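Local coordinates for protein dihydroorotase (Agrobacterium tumefaciens, PDB 2OGJ) that hydrolyses acetyl esters, deacetylating acetyl-(R)-mandelate in vitro, and is a TIM-barrel amidohydrolase with a binuclear zinc centre, at residues A15-T20 / A384-A389; D37-G42 / L53-D58; G44-V49 / A347-F352; I69-V74 / L335-R340; V351-D356 / E376-V381. All blocks are in the same frame, centred on the assembly; numbering follows the deposited sequence.

Interaction 1 (A15-T20 / A384-A389); sequences APILLT and AEAIAA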
# COMPACT_ATOMS: atom_id res chain seq x y z
N ALA A 15 56.79 -22.01 4.07
CA ALA A 15 57.40 -23.19 4.68
C ALA A 15 56.39 -24.33 4.88
O ALA A 15 55.19 -24.09 5.07
CB ALA A 15 58.04 -22.82 6.03
N PRO A 16 56.86 -25.59 4.82
CA PRO A 16 55.99 -26.75 5.01
C PRO A 16 55.61 -26.95 6.49
O PRO A 16 56.23 -26.38 7.39
CB PRO A 16 56.84 -27.90 4.47
CG PRO A 16 58.22 -27.47 4.81
CD PRO A 16 58.21 -26.01 4.41
N ILE A 17 54.57 -27.73 6.73
CA ILE A 17 54.14 -27.96 8.09
C ILE A 17 53.98 -29.44 8.33
O ILE A 17 53.63 -30.20 7.44
CB ILE A 17 52.76 -27.35 8.39
CG1 ILE A 17 52.72 -25.86 8.03
CG2 ILE A 17 52.43 -27.53 9.85
CD1 ILE A 17 51.36 -25.24 8.29
N LEU A 18 54.23 -29.83 9.57
CA LEU A 18 54.08 -31.21 9.95
C LEU A 18 53.17 -31.26 11.16
O LEU A 18 53.54 -30.83 12.25
CB LEU A 18 55.44 -31.83 10.26
CG LEU A 18 55.31 -33.26 10.81
CD1 LEU A 18 54.70 -34.15 9.75
CD2 LEU A 18 56.67 -33.78 11.23
N LEU A 19 51.95 -31.74 10.95
CA LEU A 19 51.00 -31.89 12.03
C LEU A 19 51.22 -33.30 12.53
O LEU A 19 51.06 -34.25 11.77
CB LEU A 19 49.55 -31.76 11.54
CG LEU A 19 49.05 -30.38 11.12
CD1 LEU A 19 49.90 -29.84 9.98
CD2 LEU A 19 47.61 -30.47 10.71
N THR A 20 51.60 -33.44 13.78
CA THR A 20 51.82 -34.77 14.32
C THR A 20 50.73 -35.10 15.33
O THR A 20 50.07 -34.22 15.88
CB THR A 20 53.21 -34.88 14.99
OG1 THR A 20 53.32 -33.93 16.06
CG2 THR A 20 54.31 -34.61 13.96
N ALA A 384 49.25 -24.03 3.56
CA ALA A 384 50.43 -23.99 4.42
C ALA A 384 50.26 -23.16 5.69
O ALA A 384 51.06 -23.29 6.62
CB ALA A 384 51.63 -23.46 3.65
N GLU A 385 49.24 -22.31 5.73
CA GLU A 385 49.02 -21.48 6.92
C GLU A 385 48.34 -22.32 7.99
O GLU A 385 47.49 -23.15 7.69
CB GLU A 385 48.15 -20.27 6.56
CG GLU A 385 48.35 -19.04 7.46
CD GLU A 385 47.37 -17.90 7.17
OE1 GLU A 385 47.16 -17.57 5.98
OE2 GLU A 385 46.81 -17.34 8.14
N ALA A 386 48.74 -22.12 9.23
CA ALA A 386 48.13 -22.85 10.34
C ALA A 386 47.69 -21.78 11.31
O ALA A 386 48.52 -21.12 11.94
CB ALA A 386 49.15 -23.76 10.98
N ILE A 387 46.39 -21.57 11.43
CA ILE A 387 45.89 -20.55 12.34
C ILE A 387 45.46 -21.08 13.70
O ILE A 387 44.73 -22.06 13.79
CB ILE A 387 44.71 -19.78 11.72
CG1 ILE A 387 45.13 -19.15 10.39
CG2 ILE A 387 44.25 -18.69 12.67
CD1 ILE A 387 45.11 -20.10 9.23
N ALA A 388 45.92 -20.44 14.75
CA ALA A 388 45.54 -20.83 16.11
C ALA A 388 44.07 -20.50 16.31
O ALA A 388 43.67 -19.33 16.21
CB ALA A 388 46.39 -20.08 17.14
N ALA A 389 43.28 -21.53 16.57
CA ALA A 389 41.85 -21.38 16.79
C ALA A 389 41.52 -21.48 18.26
O ALA A 389 42.30 -22.01 19.05
CB ALA A 389 41.07 -22.46 16.00
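I17 and A386 meet end to side: CD1, the last carbon of the isoleucine, lies 3.8 Å from CB of A386. The modelled position of CD1 is doubtful, however, because it is too close to the backbone of A384. Both side chains leave their backbones toward each other, so a long branched chain on one strand is matched by a single methyl on the other. As modelled, with CG1 anti to the carbonyl carbon (chi1 -54°) and chi2 fully extended, the ethyl branch of I17 spans the space between the strands. A second touch lies just before the strands begin, where CB of A384 comes to 3.9 Å from the carbonyl O of A15. This is van der Waals contact. I17 is held in place by backbone hydrogen bonds to I40, and L18 bonds by its backbone to T59 and R61. The side chains of I17 and A386 also both touch R61, and E385 forms a salt bridge with R126. Strand 17-20 thus lies between strands 36-40 and 59-61 in the small four-stranded sheet, while strand 385-388 runs antiparallel to strand 368-382 in the larger sheet; the contact bridges the two sheets near the surface, far from the zinc ions, with the first and last strands of the chain facing each other.

Interaction 2 (D37-G42 / L53-D58); sequences DILIGG and LQAPAD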
# COMPACT_ATOMS: atom_id res chain seq x y z
N ASP A 37 50.22 -38.60 11.31
CA ASP A 37 50.94 -37.34 11.17
C ASP A 37 50.69 -36.91 9.72
O ASP A 37 50.59 -37.76 8.83
CB ASP A 37 52.45 -37.53 11.40
CG ASP A 37 52.80 -38.01 12.81
OD1 ASP A 37 54.00 -38.06 13.12
OD2 ASP A 37 51.90 -38.36 13.61
N ILE A 38 50.56 -35.61 9.48
CA ILE A 38 50.33 -35.11 8.13
C ILE A 38 51.38 -34.06 7.79
O ILE A 38 51.68 -33.19 8.60
CB ILE A 38 48.91 -34.49 7.99
CG1 ILE A 38 47.86 -35.46 8.52
CG2 ILE A 38 48.61 -34.17 6.53
CD1 ILE A 38 46.44 -34.92 8.50
N LEU A 39 51.95 -34.18 6.59
CA LEU A 39 52.95 -33.24 6.13
C LEU A 39 52.40 -32.34 5.02
O LEU A 39 51.98 -32.82 3.96
CB LEU A 39 54.17 -34.00 5.60
CG LEU A 39 55.32 -33.11 5.12
CD1 LEU A 39 55.93 -32.44 6.32
CD2 LEU A 39 56.36 -33.91 4.39
N ILE A 40 52.40 -31.03 5.26
CA ILE A 40 51.91 -30.08 4.27
C ILE A 40 53.09 -29.42 3.56
O ILE A 40 54.01 -28.92 4.21
CB ILE A 40 51.08 -28.95 4.91
CG1 ILE A 40 50.10 -29.52 5.95
CG2 ILE A 40 50.34 -28.20 3.82
CD1 ILE A 40 49.07 -30.44 5.39
N GLY A 41 53.06 -29.43 2.23
CA GLY A 41 54.12 -28.81 1.46
C GLY A 41 53.98 -27.30 1.40
O GLY A 41 52.89 -26.77 1.62
N GLY A 42 55.08 -26.60 1.13
CA GLY A 42 55.06 -25.15 1.05
C GLY A 42 54.02 -24.63 0.08
O GLY A 42 53.66 -23.44 0.11
N LEU A 53 56.20 -39.52 10.00
CA LEU A 53 56.99 -39.00 8.88
C LEU A 53 58.19 -38.19 9.33
O LEU A 53 58.31 -37.82 10.49
CB LEU A 53 56.09 -38.13 8.00
CG LEU A 53 54.63 -38.57 7.94
CD1 LEU A 53 53.82 -37.52 7.19
CD2 LEU A 53 54.52 -39.92 7.27
N GLN A 54 59.09 -37.91 8.39
CA GLN A 54 60.27 -37.11 8.68
C GLN A 54 60.16 -35.83 7.85
O GLN A 54 59.57 -35.86 6.77
CB GLN A 54 61.52 -37.87 8.29
CG GLN A 54 61.76 -39.15 9.09
CD GLN A 54 60.71 -40.21 8.83
OE1 GLN A 54 60.47 -40.60 7.69
NE2 GLN A 54 60.09 -40.69 9.89
N ALA A 55 60.71 -34.73 8.34
CA ALA A 55 60.62 -33.47 7.61
C ALA A 55 61.91 -32.63 7.65
O ALA A 55 62.79 -32.86 8.48
CB ALA A 55 59.44 -32.64 8.13
N PRO A 56 62.04 -31.65 6.73
CA PRO A 56 63.20 -30.75 6.62
C PRO A 56 63.34 -29.80 7.81
O PRO A 56 63.56 -30.22 8.95
CB PRO A 56 62.91 -29.99 5.32
CG PRO A 56 62.04 -30.93 4.53
CD PRO A 56 61.11 -31.45 5.60
N ALA A 57 63.25 -28.50 7.52
CA ALA A 57 63.32 -27.45 8.53
C ALA A 57 61.94 -26.80 8.43
O ALA A 57 61.72 -25.89 7.62
CB ALA A 57 64.41 -26.44 8.18
N ASP A 58 61.00 -27.28 9.24
CA ASP A 58 59.63 -26.79 9.20
C ASP A 58 58.85 -26.83 10.51
O ASP A 58 59.11 -27.65 11.39
CB ASP A 58 58.86 -27.60 8.15
CG ASP A 58 59.11 -29.09 8.28
OD1 ASP A 58 60.16 -29.56 7.78
OD2 ASP A 58 58.27 -29.78 8.89
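L53 reaches in over strand 36-40, its CD1 lying 3.6 Å from the carbonyl O of D37 and 3.9 Å from CB of L39. That one methyl therefore sits against the strand backbone in the gap between two side chains that project from the same side, D37 and L39. The extended chi2 (172°) carries CD1 this far, and CG of L53 is left 4.2 Å from CB of D37. The carboxylate of D37 has its business with another strand end, where OD2 accepts a hydrogen bond from the backbone N of N21. L53 also packs on A48, so it rests across two adjacent strands. Q54 contributes little more than its carbonyl O, a distant neighbour of CD2 of L39. The small mixed sheet to which strand 36-40 belongs, with strands 46-50 and 17-20 flanking it, is probably part of the β-sandwich domain that accompanies the barrel in many amidohydrolases, and residues 53-58 are the irregular link leading from strand 46-50 to the sheet's other edge, strand 59-61. At A55 the link turns a methyl back to the sheet, and its CB touches CD1 of L39 at 4.0 Å. L39 meets it because CG stands anti to the backbone N (chi1 -179°), sending the isobutyl group out toward the loop. Further on, D58 brings OD2 to 4.4 Å from the same CD1, while its side chain also lies against P16 and against L18 of strand 17-20.

Interaction 3 (G44-V49 / A347-F352); sequences GKIAAV and ADFTVF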
# COMPACT_ATOMS: atom_id res chain seq x y z
N GLY A 44 51.10 -25.73 0.15
CA GLY A 44 49.86 -26.02 0.85
C GLY A 44 49.22 -27.33 0.45
O GLY A 44 48.00 -27.48 0.54
N LYS A 45 50.02 -28.28 -0.01
CA LYS A 45 49.47 -29.57 -0.41
C LYS A 45 50.05 -30.71 0.41
O LYS A 45 51.24 -30.73 0.74
CB LYS A 45 49.70 -29.81 -1.91
CG LYS A 45 48.96 -28.82 -2.78
CD LYS A 45 49.19 -29.04 -4.26
CE LYS A 45 48.44 -27.98 -5.06
NZ LYS A 45 48.68 -28.07 -6.54
N ILE A 46 49.19 -31.67 0.73
CA ILE A 46 49.57 -32.84 1.52
C ILE A 46 50.68 -33.64 0.85
O ILE A 46 50.47 -34.31 -0.16
CB ILE A 46 48.34 -33.76 1.75
CG1 ILE A 46 47.19 -32.94 2.36
CG2 ILE A 46 48.72 -34.93 2.65
CD1 ILE A 46 45.88 -33.68 2.42
N ALA A 47 51.88 -33.55 1.42
CA ALA A 47 53.05 -34.25 0.89
C ALA A 47 53.04 -35.70 1.34
O ALA A 47 53.33 -36.61 0.55
CB ALA A 47 54.33 -33.58 1.38
N ALA A 48 52.67 -35.92 2.60
CA ALA A 48 52.62 -37.28 3.12
C ALA A 48 51.71 -37.45 4.33
O ALA A 48 51.38 -36.49 5.02
CB ALA A 48 54.03 -37.73 3.47
N VAL A 49 51.30 -38.68 4.56
CA VAL A 49 50.45 -39.02 5.70
C VAL A 49 50.87 -40.40 6.21
O VAL A 49 50.78 -41.40 5.48
CB VAL A 49 48.96 -39.05 5.31
CG1 VAL A 49 48.11 -39.39 6.53
CG2 VAL A 49 48.57 -37.72 4.72
N ALA A 347 45.73 -28.89 1.59
CA ALA A 347 45.42 -29.06 3.01
C ALA A 347 44.33 -28.09 3.41
O ALA A 347 44.42 -26.89 3.16
CB ALA A 347 46.66 -28.83 3.85
N ASP A 348 43.28 -28.62 4.03
CA ASP A 348 42.16 -27.79 4.46
C ASP A 348 41.51 -28.49 5.65
O ASP A 348 40.44 -29.09 5.54
CB ASP A 348 41.17 -27.63 3.29
CG ASP A 348 40.09 -26.61 3.58
OD1 ASP A 348 39.30 -26.27 2.68
OD2 ASP A 348 40.03 -26.15 4.74
N PHE A 349 42.18 -28.40 6.80
CA PHE A 349 41.69 -29.07 8.02
C PHE A 349 41.23 -28.15 9.15
O PHE A 349 41.22 -26.94 9.04
CB PHE A 349 42.78 -29.99 8.58
CG PHE A 349 43.50 -30.80 7.55
CD1 PHE A 349 44.86 -30.64 7.37
CD2 PHE A 349 42.82 -31.72 6.76
CE1 PHE A 349 45.55 -31.38 6.42
CE2 PHE A 349 43.49 -32.47 5.80
CZ PHE A 349 44.85 -32.30 5.63
N THR A 350 40.82 -28.78 10.23
CA THR A 350 40.39 -28.08 11.43
C THR A 350 40.68 -29.06 12.55
O THR A 350 40.08 -30.13 12.66
CB THR A 350 38.87 -27.69 11.40
OG1 THR A 350 38.45 -27.27 12.71
CG2 THR A 350 38.02 -28.86 10.94
N VAL A 351 41.66 -28.69 13.36
CA VAL A 351 42.10 -29.50 14.48
C VAL A 351 41.31 -29.08 15.72
O VAL A 351 41.29 -27.91 16.08
CB VAL A 351 43.59 -29.29 14.68
CG1 VAL A 351 44.10 -30.13 15.83
CG2 VAL A 351 44.31 -29.64 13.38
N PHE A 352 40.66 -30.06 16.36
CA PHE A 352 39.84 -29.79 17.54
C PHE A 352 39.83 -30.95 18.50
O PHE A 352 40.07 -32.10 18.11
CB PHE A 352 38.40 -29.51 17.12
CG PHE A 352 37.70 -30.71 16.53
CD1 PHE A 352 36.84 -31.50 17.30
CD2 PHE A 352 37.88 -31.04 15.18
CE1 PHE A 352 36.15 -32.58 16.74
CE2 PHE A 352 37.20 -32.12 14.61
CZ PHE A 352 36.33 -32.89 15.39
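The backbones of G44 and A347 are joined by one hydrogen bond, A347 N to G44 O at 2.9 Å with an N-H...O angle of 159°. The join lies in what is probably the β-sandwich region beside the TIM barrel: G44 lies just before strand 46-50 of the small sheet, and A347 leads into strand 348-362 of the large one. G44 has a positive phi, which by itself favours glycine. Backbone bonds from A347 to G383 and from I46 to G344 and Q345 tie in the chain around the bond. Past the contact, A47 and A48 both face L39 in a classic bulge. The side chains join where the end of I46 approaches the large sheet. Its CG1, anti to the carbonyl carbon (chi1 -54°), passes 4.4 Å from CB of A347, and the extended ethyl arm goes on to F349. The two side chains cross at a slant, and the phenyl ring, which also packs on I40, L341 and I69, takes the isoleucine at its rim and not over a face. The methyl CD1 of I46 stops near the ring plane, 3.6 Å from CZ of F349.

Interaction 4 (I69-V74 / L335-R340); sequences ISPGWV and LDMENR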
# COMPACT_ATOMS: atom_id res chain seq x y z
N ILE A 69 41.20 -34.30 13.95
CA ILE A 69 41.45 -33.47 12.78
C ILE A 69 40.43 -33.91 11.74
O ILE A 69 40.24 -35.12 11.49
CB ILE A 69 42.88 -33.63 12.21
CG1 ILE A 69 43.09 -32.58 11.12
CG2 ILE A 69 43.08 -35.03 11.61
CD1 ILE A 69 44.50 -32.48 10.62
N SER A 70 39.76 -32.94 11.13
CA SER A 70 38.75 -33.22 10.12
C SER A 70 38.85 -32.18 9.02
O SER A 70 39.60 -31.20 9.15
CB SER A 70 37.34 -33.15 10.72
OG SER A 70 36.97 -31.82 11.08
N PRO A 71 38.14 -32.39 7.91
CA PRO A 71 38.25 -31.36 6.89
C PRO A 71 37.73 -30.06 7.53
O PRO A 71 36.92 -30.13 8.45
CB PRO A 71 37.36 -31.89 5.76
CG PRO A 71 36.46 -32.89 6.44
CD PRO A 71 37.35 -33.53 7.44
N GLY A 72 38.21 -28.91 7.07
CA GLY A 72 37.78 -27.65 7.64
C GLY A 72 36.28 -27.51 7.83
O GLY A 72 35.51 -27.81 6.92
N TRP A 73 35.87 -27.08 9.01
CA TRP A 73 34.46 -26.90 9.33
C TRP A 73 33.81 -25.91 8.37
O TRP A 73 34.43 -24.90 8.00
CB TRP A 73 34.30 -26.41 10.75
CG TRP A 73 34.64 -27.42 11.78
CD1 TRP A 73 34.84 -28.76 11.59
CD2 TRP A 73 34.76 -27.19 13.19
NE1 TRP A 73 35.07 -29.38 12.81
CE2 TRP A 73 35.03 -28.44 13.80
CE3 TRP A 73 34.66 -26.04 14.00
CZ2 TRP A 73 35.20 -28.57 15.18
CZ3 TRP A 73 34.83 -26.17 15.37
CH2 TRP A 73 35.09 -27.43 15.95
N VAL A 74 32.56 -26.21 8.00
CA VAL A 74 31.76 -25.38 7.10
C VAL A 74 30.53 -24.83 7.82
O VAL A 74 29.65 -25.60 8.21
CB VAL A 74 31.25 -26.22 5.89
CG1 VAL A 74 30.44 -25.33 4.97
CG2 VAL A 74 32.41 -26.85 5.13
N LEU A 335 30.74 -28.26 -2.64
CA LEU A 335 32.15 -28.22 -2.27
C LEU A 335 32.63 -29.65 -2.23
O LEU A 335 32.12 -30.46 -1.45
CB LEU A 335 32.33 -27.58 -0.89
CG LEU A 335 33.77 -27.57 -0.37
CD1 LEU A 335 34.69 -26.91 -1.41
CD2 LEU A 335 33.82 -26.82 0.98
N ASP A 336 33.61 -29.99 -3.07
CA ASP A 336 34.11 -31.36 -3.09
C ASP A 336 34.84 -31.69 -1.81
O ASP A 336 35.77 -30.97 -1.43
CB ASP A 336 35.05 -31.59 -4.25
CG ASP A 336 35.79 -32.90 -4.13
OD1 ASP A 336 35.11 -33.93 -3.95
OD2 ASP A 336 37.04 -32.90 -4.20
N MSE A 337 34.46 -32.78 -1.15
CA MSE A 337 35.11 -33.15 0.10
C MSE A 337 35.55 -34.62 0.13
O MSE A 337 35.59 -35.25 1.19
CB MSE A 337 34.16 -32.82 1.27
CG MSE A 337 34.82 -32.80 2.61
SE MSE A 337 33.95 -31.76 3.75
CE MSE A 337 34.64 -30.24 3.34
N GLU A 338 35.90 -35.15 -1.03
CA GLU A 338 36.33 -36.53 -1.13
C GLU A 338 37.84 -36.61 -1.17
O GLU A 338 38.52 -35.63 -1.47
CB GLU A 338 35.75 -37.18 -2.39
CG GLU A 338 34.23 -37.30 -2.39
CD GLU A 338 33.68 -37.99 -1.14
OE1 GLU A 338 32.44 -38.16 -1.06
OE2 GLU A 338 34.47 -38.37 -0.23
N ASN A 339 38.36 -37.80 -0.86
CA ASN A 339 39.79 -38.08 -0.88
C ASN A 339 40.62 -36.94 -0.33
O ASN A 339 41.75 -36.75 -0.75
CB ASN A 339 40.24 -38.37 -2.32
CG ASN A 339 39.66 -39.67 -2.87
OD1 ASN A 339 38.44 -39.81 -3.02
ND2 ASN A 339 40.55 -40.63 -3.17
N ARG A 340 40.08 -36.18 0.62
CA ARG A 340 40.79 -35.04 1.17
C ARG A 340 42.14 -35.31 1.82
O ARG A 340 42.96 -34.41 1.93
CB ARG A 340 39.88 -34.29 2.14
CG ARG A 340 38.71 -33.63 1.45
CD ARG A 340 39.09 -32.30 0.84
NE ARG A 340 38.55 -31.21 1.64
CZ ARG A 340 37.96 -30.13 1.14
NH1 ARG A 340 37.84 -29.99 -0.18
NH2 ARG A 340 37.49 -29.20 1.96
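P71, whose ring packs against selenomethionine M337, offers its carbonyl O to the hydroxyl of S70. The bond from S70 OG is 3.1 Å long and comes from above the carbonyl plane; it is local to the strand. Across the contact, CG of P71 lies 3.8 Å from SE of M337, and CB of P71 is 4.0 Å from CE, the two side chains crossing at about a right angle. M337 throws its chain out toward the strand with CG anti to the backbone N, then bends at chi3 (-85°), which wraps the terminal methyl round the proline. From there CE comes to 4.4 Å from CG2 of V74, and CD2 of L335 approaches the same methyl of V74 at an equal 4.4 Å. R340 closes the other end. One face of its guanidinium lies over the CA of M337, 3.9 Å from the plane and toward the rim of the group, while NE is 4.3 Å from CB of P71; its NH2 has a long, weak ion pair with D348 OD1. The loop 335-340 keeps its shape partly by an Asx turn, in which D336 OD1 accepts from E338 N, and E338 is tied to R327 by a salt bridge. Strand 68-75 runs on to the zinc ligands H77 and H79, as the first barrel strand does in this superfamily. Strand and loop are joined by apolar packing, largely dispersion: a polarisable selenium, sulfur in the native methionine, moulded to a rigid proline ring.

Interaction 5 (V351-D356 / E376-V381); sequences VFDLVD and EPRYAV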
# COMPACT_ATOMS: atom_id res chain seq x y z
N VAL A 351 41.66 -28.69 13.36
CA VAL A 351 42.10 -29.50 14.48
C VAL A 351 41.31 -29.08 15.72
O VAL A 351 41.29 -27.91 16.08
CB VAL A 351 43.59 -29.29 14.68
CG1 VAL A 351 44.10 -30.13 15.83
CG2 VAL A 351 44.31 -29.64 13.38
N PHE A 352 40.66 -30.06 16.36
CA PHE A 352 39.84 -29.79 17.54
C PHE A 352 39.83 -30.95 18.50
O PHE A 352 40.07 -32.10 18.11
CB PHE A 352 38.40 -29.51 17.12
CG PHE A 352 37.70 -30.71 16.53
CD1 PHE A 352 36.84 -31.50 17.30
CD2 PHE A 352 37.88 -31.04 15.18
CE1 PHE A 352 36.15 -32.58 16.74
CE2 PHE A 352 37.20 -32.12 14.61
CZ PHE A 352 36.33 -32.89 15.39
N ASP A 353 39.52 -30.63 19.75
CA ASP A 353 39.41 -31.63 20.79
C ASP A 353 37.97 -31.70 21.26
O ASP A 353 37.17 -30.81 20.97
CB ASP A 353 40.32 -31.27 21.95
CG ASP A 353 41.73 -31.80 21.77
OD1 ASP A 353 41.86 -33.01 21.50
OD2 ASP A 353 42.71 -31.00 21.89
N LEU A 354 37.64 -32.76 21.98
CA LEU A 354 36.30 -32.92 22.52
C LEU A 354 36.56 -33.21 23.99
O LEU A 354 36.74 -34.37 24.37
CB LEU A 354 35.60 -34.10 21.85
CG LEU A 354 34.07 -34.20 21.95
CD1 LEU A 354 33.68 -35.31 22.88
CD2 LEU A 354 33.49 -32.87 22.38
N VAL A 355 36.59 -32.16 24.81
CA VAL A 355 36.88 -32.27 26.24
C VAL A 355 35.71 -32.24 27.23
O VAL A 355 34.61 -31.76 26.91
CB VAL A 355 37.86 -31.17 26.66
CG1 VAL A 355 39.00 -31.11 25.68
CG2 VAL A 355 37.14 -29.83 26.70
N ASP A 356 35.96 -32.75 28.43
CA ASP A 356 34.94 -32.76 29.47
C ASP A 356 34.81 -31.37 30.05
O ASP A 356 35.81 -30.67 30.25
CB ASP A 356 35.30 -33.74 30.58
CG ASP A 356 35.16 -35.18 30.15
OD1 ASP A 356 34.16 -35.52 29.48
OD2 ASP A 356 36.05 -35.98 30.50
N GLU A 376 36.24 -28.11 20.94
CA GLU A 376 37.15 -27.00 21.15
C GLU A 376 38.21 -26.94 20.05
O GLU A 376 39.16 -27.71 20.04
CB GLU A 376 37.80 -27.13 22.53
CG GLU A 376 38.10 -25.79 23.17
CD GLU A 376 37.27 -25.52 24.42
OE1 GLU A 376 36.21 -26.18 24.58
OE2 GLU A 376 37.66 -24.65 25.23
N PRO A 377 38.02 -26.03 19.07
CA PRO A 377 38.97 -25.90 17.97
C PRO A 377 40.34 -25.43 18.43
O PRO A 377 40.46 -24.59 19.31
CB PRO A 377 38.28 -24.90 17.03
CG PRO A 377 37.42 -24.10 17.92
CD PRO A 377 36.87 -25.13 18.88
N ARG A 378 41.38 -26.02 17.82
CA ARG A 378 42.79 -25.73 18.11
C ARG A 378 43.48 -25.03 16.95
O ARG A 378 44.05 -23.95 17.11
CB ARG A 378 43.49 -27.02 18.48
CG ARG A 378 43.67 -27.20 19.96
CD ARG A 378 42.35 -27.24 20.68
NE ARG A 378 42.48 -27.97 21.94
CZ ARG A 378 42.09 -27.52 23.13
NH1 ARG A 378 41.53 -26.33 23.26
NH2 ARG A 378 42.26 -28.28 24.20
N TYR A 379 43.40 -25.62 15.79
CA TYR A 379 44.00 -25.01 14.63
C TYR A 379 43.19 -25.20 13.42
O TYR A 379 42.61 -26.27 13.21
CB TYR A 379 45.32 -25.65 14.22
CG TYR A 379 46.34 -25.66 15.32
CD1 TYR A 379 46.35 -26.66 16.29
CD2 TYR A 379 47.29 -24.67 15.37
CE1 TYR A 379 47.29 -26.68 17.28
CE2 TYR A 379 48.25 -24.66 16.38
CZ TYR A 379 48.24 -25.67 17.33
OH TYR A 379 49.18 -25.67 18.35
N ALA A 380 43.20 -24.14 12.66
CA ALA A 380 42.60 -24.17 11.37
C ALA A 380 43.74 -23.94 10.43
O ALA A 380 44.37 -22.89 10.42
CB ALA A 380 41.55 -23.09 11.19
N VAL A 381 43.99 -24.95 9.59
CA VAL A 381 45.08 -25.00 8.64
C VAL A 381 44.58 -24.95 7.23
O VAL A 381 44.00 -25.91 6.73
CB VAL A 381 45.85 -26.32 8.83
CG1 VAL A 381 47.19 -26.28 8.12
CG2 VAL A 381 46.06 -26.62 10.30
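V351 and Y379 form an antiparallel hydrogen-bonded pair, V351 N giving its hydrogen to Y379 O at 2.6 Å. The carbonyl of V351 is gripped twice in return, by R378 N at 2.6 Å and by Y379 N at 3.1 Å. Further along, D353 and E376 exchange two more backbone bonds, D353 N to E376 O at 3.0 Å and E376 N to D353 O at 2.9 Å. Between them F352 pairs with P377 without amide bonds, which suits a proline lacking an N-H, and the F352 CA leans on E376 O through a CA-H...O contact. R378 and Y379 both face V351, a classic β bulge, and the register slips by one residue there. The two strands are the arms of a β hairpin, 348-362 and 368-382, running antiparallel at 161° in the large sheet.

One salt bridge crosses the pair. R378 NE donates to D353 OD2 at 3.0 Å, and OD2 receives it on its anti lone pair, the one away from OD1; the guanidinium and carboxylate planes stand 84° apart. The arginine chain bends at chi2 to bring NE there, while OD1 of D353 is held by the backbone N of A67, so both carboxylate oxygens have partners.

Apolar contacts complete the face. V351 and Y379 lie side by side, pointing the same way, with their CB atoms 4.1 Å apart and the valine at the rim of the phenol ring. Y379 also makes a cation-pi contact with R61. On the opposite face, F352 turns its ring away from P377 and meets W73.

From the N terminus, residues 15-20 open interaction 1, which closes only at 384-389 and so encloses the other four contacts. Interaction 2 closes a short loop between 37-42 and 53-58. Interaction 3 begins inside that loop, at 44-49, and ends far on at 347-352, so the two cross. Interaction 4, from 69-74 to 335-340, lies wholly within the span of interaction 3 and itself encloses much of the barrel. Interaction 5 takes over V351 and F352 from interaction 3 and closes the hairpin at 376-381. Interactions 1 and 3 join the small sheet to the large one, interaction 2 covers the former, interaction 4 packs a loop on strand 68-75, and interaction 5 pairs strands 348-362 and 368-382.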